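Local coordinates for protein mitochondrial association factor 1 (Toxoplasma gondii, PDB 6BXS) that belongs to a parasite family tied to manipulation of host mitochondria and has a macro domain, a fold that in relatives commonly binds ADP-ribose, though its own ligand is uncertain, at residues F24-R29 with F256-S261; R118-S123 with F148-K153. All coordinates share one frame; numbering follows the deposited sequence.

Contact 1. Residues F24-R29 with F256-S261; sequences FGPSGR and FMYEPS. With SO4 (sulfate ion), chain E.
Pro-26 lies over one face of the Tyr-258 ring, with its N 3.6 Å above the plane at the ring centre and its CB in a CH-pi contact, 4.0 Å from the centroid and 23° off the ring normal. CG reaches farthest along the ring, 3.6 Å from Tyr-258 CZ. A proline suits this place because its rigid ring offers apolar CH groups to the aromatic face. The phenol ring is brought here by chi1 of -179°, which sets CG opposite the backbone N and sends the side chain across to the other loop. Its edge meets backbone: Tyr-258 CD1 is 3.3 Å from Phe-24 O. Gly-25 C also comes close to CD1.

Beneath lies the end of a parallel strand pair of the macro-domain sheet. Strands 19-24 and 253-256 are neighbours in it and stop together, their last bond running from Phe-24 N to Phe-256 O (3.1 Å, 153° at the hydrogen). Direct backbone bonding between the segments ends there, and water 1 donates to Phe-24 O (3.2 Å) and Met-257 O (3.1 Å), though it has fewer protons than acceptors nearby.

Farther out, Thr-34 OG1 bonds to Tyr-258 N, and the buried ring of Phe-256 lies nearly parallel to that of Phe-23. At the other end of segment 24-29, the extended Arg-29 turns the edge of its guanidinium to a sulfate, probably from the crystallisation liquor, NH1 donating a hydrogen bond to O2 and NH2 one to O3 at 2.9 Å; Thr-69, His-159 and the backbone of Leu-36 and Tyr-37 bind the same ion.

Contact 2. Residues R118-S123 with F148-K153; sequences RVFARS and FLHILK
Ser-123 OG and His-150 ND1 lie 3.0 Å apart in a hydrogen bond that either could donate, the hydroxyl sitting in the plane of the imidazole at its edge. As a non-hydrogen-bonded pair the two residues share one face of the sheet, and Ser-123 OG (chi1 -58°) and His-150 CG, each beside its backbone N, turn hydroxyl and ring toward each other. Each has a second partner, Ser-113 OG for the serine and Gln-94 OE1 for His-150 NE2, so the buried imidazole is gripped through both nitrogens and its rotation is fixed.

Along the backbone, Ile-151 O accepts twice: from Ala-121 N at a short 2.6 Å and from Arg-122 N at 3.3 Å. Ile-151 N returns a bond to Arg-122 O (2.8 Å), and beyond this point Lys-153 N points almost straight at Val-119 O (2.9 Å, 179° at the hydrogen).

Phe-120 CE1 lies over one face of the His-150 ring, toward its rim, with the two planes inclined at 39°. Leu-152 runs alongside Phe-120, its CD2 3.8 Å from CD1, its branched apolar end packed along the ring on this buried side. The small methyl of Ala-121 is consistent with the close approach at this corner of the chain, CB being 3.2 Å from Ile-151 O. Lys-153 lays its aliphatic part over the loop and then bends, carrying NZ to Gly-114 O, while Arg-122 leaves the pair for a salt bridge with Glu-110. Two residues, Ala-121 and Arg-122, thus face the single Ile-151: a classic beta bulge in the antiparallel strands 120-126 and 147-152.

Both contacts join neighbouring strands of the same mixed sheet, but in different parts of it: their centres are 27 Å apart and they do not touch. Contact 2 is the more buried, lying within the antiparallel part, where four backbone bonds, two of them at a bulge, and an enclosed polar pair knit two strands together. Contact 1 sits where a parallel pair gives out into loops, so one backbone bond remains and a ring-on-proline contact at a partly exposed border takes over. Along the chain, 118-123 and 148-153 fall between the halves of contact 1, which brings early and late parts of the sequence together.

Contact 1. Residues F24-R29 with F256-S261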
ATOM      1  N   PHE A  24     -10.322   1.136 -11.117  1.00 21.97           N
ATOM      2  CA  PHE A  24     -11.710   0.959 -10.711  1.00 26.23           C
ATOM      3  C   PHE A  24     -12.483   2.261 -10.851  1.00 23.57           C
ATOM      4  O   PHE A  24     -11.979   3.333 -10.515  1.00 25.75           O
ATOM      5  CB  PHE A  24     -11.796   0.452  -9.271  1.00 28.63           C
ATOM      6  CG  PHE A  24     -11.411  -0.989  -9.111  1.00 24.82           C
ATOM      7  CD1 PHE A  24     -12.279  -1.999  -9.497  1.00 24.56           C
ATOM      8  CD2 PHE A  24     -10.186  -1.335  -8.568  1.00 23.72           C
ATOM      9  CE1 PHE A  24     -11.930  -3.325  -9.348  1.00 21.93           C
ATOM     10  CE2 PHE A  24      -9.832  -2.660  -8.415  1.00 22.35           C
ATOM     11  CZ  PHE A  24     -10.704  -3.658  -8.806  1.00 21.70           C
ATOM     12  N   GLY A  25     -13.705   2.158 -11.361  1.00 28.65           N
ATOM     13  CA  GLY A  25     -14.584   3.305 -11.486  1.00 28.28           C
ATOM     14  C   GLY A  25     -15.314   3.522 -10.179  1.00 28.51           C
ATOM     15  O   GLY A  25     -15.056   2.812  -9.206  1.00 28.15           O
ATOM     16  N   PRO A  26     -16.242   4.490 -10.148  1.00 28.80           N
ATOM     17  CA  PRO A  26     -16.933   4.813  -8.896  1.00 35.23           C
ATOM     18  C   PRO A  26     -17.829   3.674  -8.425  1.00 34.47           C
ATOM     19  O   PRO A  26     -18.560   3.104  -9.232  1.00 33.01           O
ATOM     20  CB  PRO A  26     -17.779   6.046  -9.250  1.00 36.94           C
ATOM     21  CG  PRO A  26     -17.464   6.394 -10.672  1.00 34.29           C
ATOM     22  CD  PRO A  26     -16.803   5.216 -11.299  1.00 31.81           C
ATOM     23  N   SER A  27     -17.763   3.345  -7.139  1.00 31.69           N
ATOM     24  CA  SER A  27     -18.670   2.365  -6.554  1.00 36.17           C
ATOM     25  C   SER A  27     -19.899   3.072  -5.991  1.00 34.83           C
ATOM     26  O   SER A  27     -20.048   4.284  -6.143  1.00 34.02           O
ATOM     27  CB  SER A  27     -17.966   1.569  -5.458  1.00 35.53           C
ATOM     28  OG  SER A  27     -17.570   2.418  -4.395  1.00 39.74           O
ATOM     29  N   GLY A  28     -20.772   2.314  -5.336  1.00 42.90           N
ATOM     30  CA  GLY A  28     -21.981   2.871  -4.757  1.00 42.24           C
ATOM     31  C   GLY A  28     -21.723   3.701  -3.512  1.00 48.71           C
ATOM     32  O   GLY A  28     -22.568   4.498  -3.105  1.00 45.78           O
ATOM     33  N   ARG A  29     -20.551   3.525  -2.909  1.00 42.35           N
ATOM     34  CA  ARG A  29     -20.235   4.175  -1.639  1.00 46.77           C
ATOM     35  C   ARG A  29     -19.882   5.648  -1.830  1.00 47.32           C
ATOM     36  O   ARG A  29     -19.755   6.125  -2.959  1.00 43.84           O
ATOM     37  CB  ARG A  29     -19.077   3.457  -0.944  1.00 54.51           C
ATOM     38  CG  ARG A  29     -19.219   1.946  -0.893  1.00 67.09           C
ATOM     39  CD  ARG A  29     -18.002   1.307  -0.259  1.00 58.05           C
ATOM     40  NE  ARG A  29     -18.074  -0.149  -0.285  1.00 56.02           N
ATOM     41  CZ  ARG A  29     -17.202  -0.952   0.318  1.00 62.94           C
ATOM     42  NH1 ARG A  29     -16.190  -0.441   1.003  1.00 54.50           N
ATOM     43  NH2 ARG A  29     -17.346  -2.267   0.238  1.00 67.09           N
ATOM     44  N   PHE A 256      -5.691   0.202  -9.229  1.00 22.42           N
ATOM     45  CA  PHE A 256      -5.830   1.487  -8.552  1.00 24.64           C
ATOM     46  C   PHE A 256      -7.269   1.727  -8.117  1.00 27.21           C
ATOM     47  O   PHE A 256      -8.200   1.616  -8.914  1.00 24.53           O
ATOM     48  CB  PHE A 256      -5.356   2.626  -9.452  1.00 25.09           C
ATOM     49  CG  PHE A 256      -3.863   2.720  -9.564  1.00 28.98           C
ATOM     50  CD1 PHE A 256      -3.130   3.398  -8.606  1.00 27.28           C
ATOM     51  CD2 PHE A 256      -3.192   2.129 -10.620  1.00 25.62           C
ATOM     52  CE1 PHE A 256      -1.754   3.484  -8.699  1.00 30.64           C
ATOM     53  CE2 PHE A 256      -1.817   2.214 -10.719  1.00 28.36           C
ATOM     54  CZ  PHE A 256      -1.097   2.892  -9.757  1.00 26.72           C
ATOM     55  N   MET A 257      -7.434   2.059  -6.841  1.00 28.80           N
ATOM     56  CA  MET A 257      -8.745   2.352  -6.280  1.00 26.21           C
ATOM     57  C   MET A 257      -9.248   3.688  -6.809  1.00 25.17           C
ATOM     58  O   MET A 257      -8.490   4.448  -7.413  1.00 27.11           O
ATOM     59  CB  MET A 257      -8.677   2.370  -4.754  1.00 24.46           C
ATOM     60  CG  MET A 257      -8.152   1.074  -4.155  1.00 22.90           C
ATOM     61  SD  MET A 257      -7.754   1.210  -2.406  1.00 26.33           S
ATOM     62  CE  MET A 257      -9.372   1.556  -1.717  1.00 32.93           C
ATOM     63  N   TYR A 258     -10.523   3.978  -6.568  1.00 23.85           N
ATOM     64  CA  TYR A 258     -11.156   5.148  -7.160  1.00 28.17           C
ATOM     65  C   TYR A 258     -11.188   6.349  -6.225  1.00 29.71           C
ATOM     66  O   TYR A 258     -11.435   6.216  -5.028  1.00 27.32           O
ATOM     67  CB  TYR A 258     -12.585   4.817  -7.586  1.00 29.77           C
ATOM     68  CG  TYR A 258     -13.298   5.981  -8.236  1.00 29.85           C
ATOM     69  CD1 TYR A 258     -13.124   6.262  -9.585  1.00 31.62           C
ATOM     70  CD2 TYR A 258     -14.138   6.807  -7.499  1.00 35.01           C
ATOM     71  CE1 TYR A 258     -13.772   7.327 -10.184  1.00 34.08           C
ATOM     72  CE2 TYR A 258     -14.789   7.875  -8.088  1.00 34.97           C
ATOM     73  CZ  TYR A 258     -14.602   8.130  -9.430  1.00 37.10           C
ATOM     74  OH  TYR A 258     -15.249   9.192 -10.022  1.00 40.32           O
ATOM     75  N   GLU A 259     -10.922   7.519  -6.794  1.00 30.97           N
ATOM     76  CA  GLU A 259     -11.237   8.787  -6.153  1.00 33.45           C
ATOM     77  C   GLU A 259     -11.788   9.725  -7.231  1.00 34.70           C
ATOM     78  O   GLU A 259     -11.370   9.645  -8.390  1.00 29.55           O
ATOM     79  CB  GLU A 259     -10.011   9.377  -5.445  1.00 35.23           C
ATOM     80  CG  GLU A 259      -8.725   9.405  -6.265  1.00 33.96           C
ATOM     81  CD  GLU A 259      -8.607  10.619  -7.167  1.00 33.83           C
ATOM     82  OE1 GLU A 259      -9.235  11.660  -6.875  1.00 35.01           O
ATOM     83  OE2 GLU A 259      -7.872  10.530  -8.171  1.00 32.32           O
ATOM     84  N   PRO A 260     -12.742  10.599  -6.858  1.00 33.80           N
ATOM     85  CA  PRO A 260     -13.547  11.361  -7.826  1.00 29.95           C
ATOM     86  C   PRO A 260     -12.788  12.070  -8.958  1.00 29.70           C
ATOM     87  O   PRO A 260     -13.362  12.220 -10.037  1.00 36.02           O
ATOM     88  CB  PRO A 260     -14.246  12.396  -6.939  1.00 34.13           C
ATOM     89  CG  PRO A 260     -14.403  11.708  -5.641  1.00 36.02           C
ATOM     90  CD  PRO A 260     -13.167  10.872  -5.470  1.00 35.11           C
ATOM     91  N   SER A 261     -11.545  12.491  -8.734  1.00 28.95           N
ATOM     92  CA  SER A 261     -10.806  13.240  -9.755  1.00 33.07           C
ATOM     93  C   SER A 261     -10.059  12.337 -10.741  1.00 28.49           C
ATOM     94  O   SER A 261      -9.449  12.827 -11.693  1.00 26.19           O
ATOM     95  CB  SER A 261      -9.811  14.201  -9.097  1.00 32.24           C
ATOM     96  OG  SER A 261      -8.717  13.503  -8.529  1.00 34.82           O
TER
HETATM   97  S   SO4 E 502     -14.431  -3.940   2.397  1.00 42.51           S
HETATM   98  O1  SO4 E 502     -14.334  -4.179   3.835  1.00 38.80           O
HETATM   99  O2  SO4 E 502     -13.963  -2.589   2.099  1.00 29.60           O
HETATM  100  O3  SO4 E 502     -15.820  -4.077   1.966  1.00 40.01           O
HETATM  101  O4  SO4 E 502     -13.607  -4.914   1.687  1.00 33.59           O
HETATM  102  O   HOH W   1      -9.023   4.499 -10.459  1.00 23.82           O

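Contact 2. Residues R118-S123 with F148-K153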
ATOM      1  N   ARG A 118      -3.351 -11.756  17.756  1.00 23.91           N
ATOM      2  CA  ARG A 118      -4.601 -12.383  17.335  1.00 34.10           C
ATOM      3  C   ARG A 118      -5.008 -11.875  15.954  1.00 31.94           C
ATOM      4  O   ARG A 118      -5.961 -12.377  15.354  1.00 33.77           O
ATOM      5  CB  ARG A 118      -5.723 -12.102  18.340  1.00 46.10           C
ATOM      6  CG  ARG A 118      -5.313 -12.183  19.803  1.00 43.93           C
ATOM      7  CD  ARG A 118      -6.378 -12.883  20.636  1.00 69.99           C
ATOM      8  NE  ARG A 118      -6.251 -12.594  22.064  1.00 92.52           N
ATOM      9  CZ  ARG A 118      -7.010 -11.732  22.742  1.00 85.71           C
ATOM     10  NH1 ARG A 118      -7.978 -11.051  22.138  1.00 69.80           N
ATOM     11  NH2 ARG A 118      -6.801 -11.552  24.039  1.00 83.39           N
ATOM     12  N   VAL A 119      -4.281 -10.877  15.459  1.00 33.89           N
ATOM     13  CA  VAL A 119      -4.610 -10.222  14.197  1.00 27.24           C
ATOM     14  C   VAL A 119      -3.661 -10.648  13.082  1.00 27.40           C
ATOM     15  O   VAL A 119      -4.097 -11.039  12.000  1.00 24.15           O
ATOM     16  CB  VAL A 119      -4.558  -8.686  14.345  1.00 26.85           C
ATOM     17  CG1 VAL A 119      -4.769  -8.001  13.000  1.00 25.77           C
ATOM     18  CG2 VAL A 119      -5.600  -8.214  15.355  1.00 30.21           C
ATOM     19  N   PHE A 120      -2.362 -10.561  13.357  1.00 24.43           N
ATOM     20  CA  PHE A 120      -1.337 -10.814  12.350  1.00 28.39           C
ATOM     21  C   PHE A 120      -0.677 -12.174  12.534  1.00 28.34           C
ATOM     22  O   PHE A 120      -0.206 -12.499  13.621  1.00 22.52           O
ATOM     23  CB  PHE A 120      -0.278  -9.713  12.397  1.00 27.18           C
ATOM     24  CG  PHE A 120      -0.844  -8.327  12.288  1.00 26.57           C
ATOM     25  CD1 PHE A 120      -1.295  -7.847  11.072  1.00 26.82           C
ATOM     26  CD2 PHE A 120      -0.923  -7.505  13.401  1.00 29.20           C
ATOM     27  CE1 PHE A 120      -1.818  -6.574  10.965  1.00 28.34           C
ATOM     28  CE2 PHE A 120      -1.444  -6.229  13.299  1.00 29.43           C
ATOM     29  CZ  PHE A 120      -1.892  -5.764  12.080  1.00 26.96           C
ATOM     30  N   ALA A 121      -0.647 -12.960  11.462  1.00 25.27           N
ATOM     31  CA  ALA A 121       0.014 -14.264  11.467  1.00 24.26           C
ATOM     32  C   ALA A 121       1.520 -14.111  11.293  1.00 24.33           C
ATOM     33  O   ALA A 121       2.308 -14.790  11.951  1.00 25.47           O
ATOM     34  CB  ALA A 121      -0.552 -15.147  10.370  1.00 27.92           C
ATOM     35  N   ARG A 122       1.908 -13.225  10.382  1.00 22.80           N
ATOM     36  CA  ARG A 122       3.314 -12.939  10.138  1.00 22.53           C
ATOM     37  C   ARG A 122       3.444 -11.540   9.554  1.00 20.01           C
ATOM     38  O   ARG A 122       2.564 -11.087   8.822  1.00 20.96           O
ATOM     39  CB  ARG A 122       3.923 -13.978   9.200  1.00 24.78           C
ATOM     40  CG  ARG A 122       5.436 -14.059   9.282  1.00 26.01           C
ATOM     41  CD  ARG A 122       5.927 -15.454   8.977  1.00 34.31           C
ATOM     42  NE  ARG A 122       7.339 -15.621   9.322  1.00 39.78           N
ATOM     43  CZ  ARG A 122       7.807 -16.362  10.327  1.00 33.54           C
ATOM     44  NH1 ARG A 122       6.989 -17.046  11.119  1.00 32.80           N
ATOM     45  NH2 ARG A 122       9.116 -16.427  10.534  1.00 35.57           N
ATOM     46  N   SER A 123       4.538 -10.859   9.886  1.00 21.52           N
ATOM     47  CA  SER A 123       4.711  -9.459   9.511  1.00 20.85           C
ATOM     48  C   SER A 123       6.079  -9.200   8.899  1.00 19.67           C
ATOM     49  O   SER A 123       7.098  -9.679   9.399  1.00 22.95           O
ATOM     50  CB  SER A 123       4.507  -8.559  10.729  1.00 23.15           C
ATOM     51  OG  SER A 123       3.220  -8.751  11.285  1.00 26.24           O
ATOM     52  N   PHE A 148       5.232  -2.113   4.885  1.00 18.19           N
ATOM     53  CA  PHE A 148       5.008  -3.326   5.655  1.00 16.24           C
ATOM     54  C   PHE A 148       4.074  -4.270   4.903  1.00 20.12           C
ATOM     55  O   PHE A 148       3.215  -3.827   4.142  1.00 23.20           O
ATOM     56  CB  PHE A 148       4.427  -2.982   7.028  1.00 19.62           C
ATOM     57  CG  PHE A 148       5.201  -1.923   7.759  1.00 16.84           C
ATOM     58  CD1 PHE A 148       4.876  -0.585   7.611  1.00 19.18           C
ATOM     59  CD2 PHE A 148       6.259  -2.263   8.583  1.00 20.63           C
ATOM     60  CE1 PHE A 148       5.589   0.392   8.274  1.00 20.73           C
ATOM     61  CE2 PHE A 148       6.978  -1.289   9.250  1.00 20.56           C
ATOM     62  CZ  PHE A 148       6.642   0.039   9.097  1.00 23.74           C
ATOM     63  N   LEU A 149       4.263  -5.568   5.117  1.00 18.49           N
ATOM     64  CA  LEU A 149       3.400  -6.591   4.541  1.00 22.87           C
ATOM     65  C   LEU A 149       2.997  -7.565   5.644  1.00 20.48           C
ATOM     66  O   LEU A 149       3.854  -8.098   6.348  1.00 22.58           O
ATOM     67  CB  LEU A 149       4.114  -7.320   3.398  1.00 18.37           C
ATOM     68  CG  LEU A 149       3.269  -8.215   2.485  1.00 23.73           C
ATOM     69  CD1 LEU A 149       3.961  -8.393   1.140  1.00 20.81           C
ATOM     70  CD2 LEU A 149       3.006  -9.575   3.122  1.00 25.20           C
ATOM     71  N   HIS A 150       1.694  -7.791   5.791  1.00 22.53           N
ATOM     72  CA  HIS A 150       1.174  -8.645   6.857  1.00 23.42           C
ATOM     73  C   HIS A 150       0.331  -9.788   6.310  1.00 23.24           C
ATOM     74  O   HIS A 150      -0.559  -9.576   5.487  1.00 21.43           O
ATOM     75  CB  HIS A 150       0.323  -7.833   7.839  1.00 21.90           C
ATOM     76  CG  HIS A 150       1.030  -6.657   8.436  1.00 22.41           C
ATOM     77  ND1 HIS A 150       1.937  -6.777   9.466  1.00 22.39           N
ATOM     78  CD2 HIS A 150       0.944  -5.334   8.162  1.00 22.85           C
ATOM     79  CE1 HIS A 150       2.390  -5.579   9.792  1.00 22.78           C
ATOM     80  NE2 HIS A 150       1.803  -4.687   9.016  1.00 24.72           N
ATOM     81  N   ILE A 151       0.618 -10.998   6.776  1.00 21.15           N
ATOM     82  CA  ILE A 151      -0.290 -12.120   6.589  1.00 21.49           C
ATOM     83  C   ILE A 151      -1.266 -12.125   7.758  1.00 25.68           C
ATOM     84  O   ILE A 151      -0.868 -12.321   8.903  1.00 22.36           O
ATOM     85  CB  ILE A 151       0.450 -13.468   6.518  1.00 24.60           C
ATOM     86  CG1 ILE A 151       1.521 -13.426   5.425  1.00 26.54           C
ATOM     87  CG2 ILE A 151      -0.544 -14.598   6.263  1.00 28.62           C
ATOM     88  CD1 ILE A 151       2.336 -14.698   5.303  1.00 27.39           C
ATOM     89  N   LEU A 152      -2.541 -11.901   7.464  1.00 26.46           N
ATOM     90  CA  LEU A 152      -3.566 -11.827   8.498  1.00 26.59           C
ATOM     91  C   LEU A 152      -3.991 -13.214   8.959  1.00 28.75           C
ATOM     92  O   LEU A 152      -3.978 -14.167   8.180  1.00 25.58           O
ATOM     93  CB  LEU A 152      -4.781 -11.054   7.983  1.00 25.21           C
ATOM     94  CG  LEU A 152      -4.541  -9.599   7.577  1.00 27.68           C
ATOM     95  CD1 LEU A 152      -5.790  -9.028   6.927  1.00 31.70           C
ATOM     96  CD2 LEU A 152      -4.129  -8.757   8.776  1.00 27.92           C
ATOM     97  N   LYS A 153      -4.369 -13.324  10.230  1.00 27.99           N
ATOM     98  CA  LYS A 153      -4.902 -14.579  10.744  1.00 27.94           C
ATOM     99  C   LYS A 153      -6.276 -14.815  10.121  1.00 28.05           C
ATOM    100  O   LYS A 153      -6.941 -13.863   9.710  1.00 27.70           O
ATOM    101  CB  LYS A 153      -4.996 -14.561  12.271  1.00 30.79           C
ATOM    102  CG  LYS A 153      -3.674 -14.300  12.981  1.00 33.04           C
ATOM    103  CD  LYS A 153      -3.752 -14.685  14.449  1.00 36.58           C
ATOM    104  CE  LYS A 153      -3.106 -16.038  14.707  1.00 42.95           C
ATOM    105  NZ  LYS A 153      -1.625 -15.935  14.801  1.00 39.47           N
TER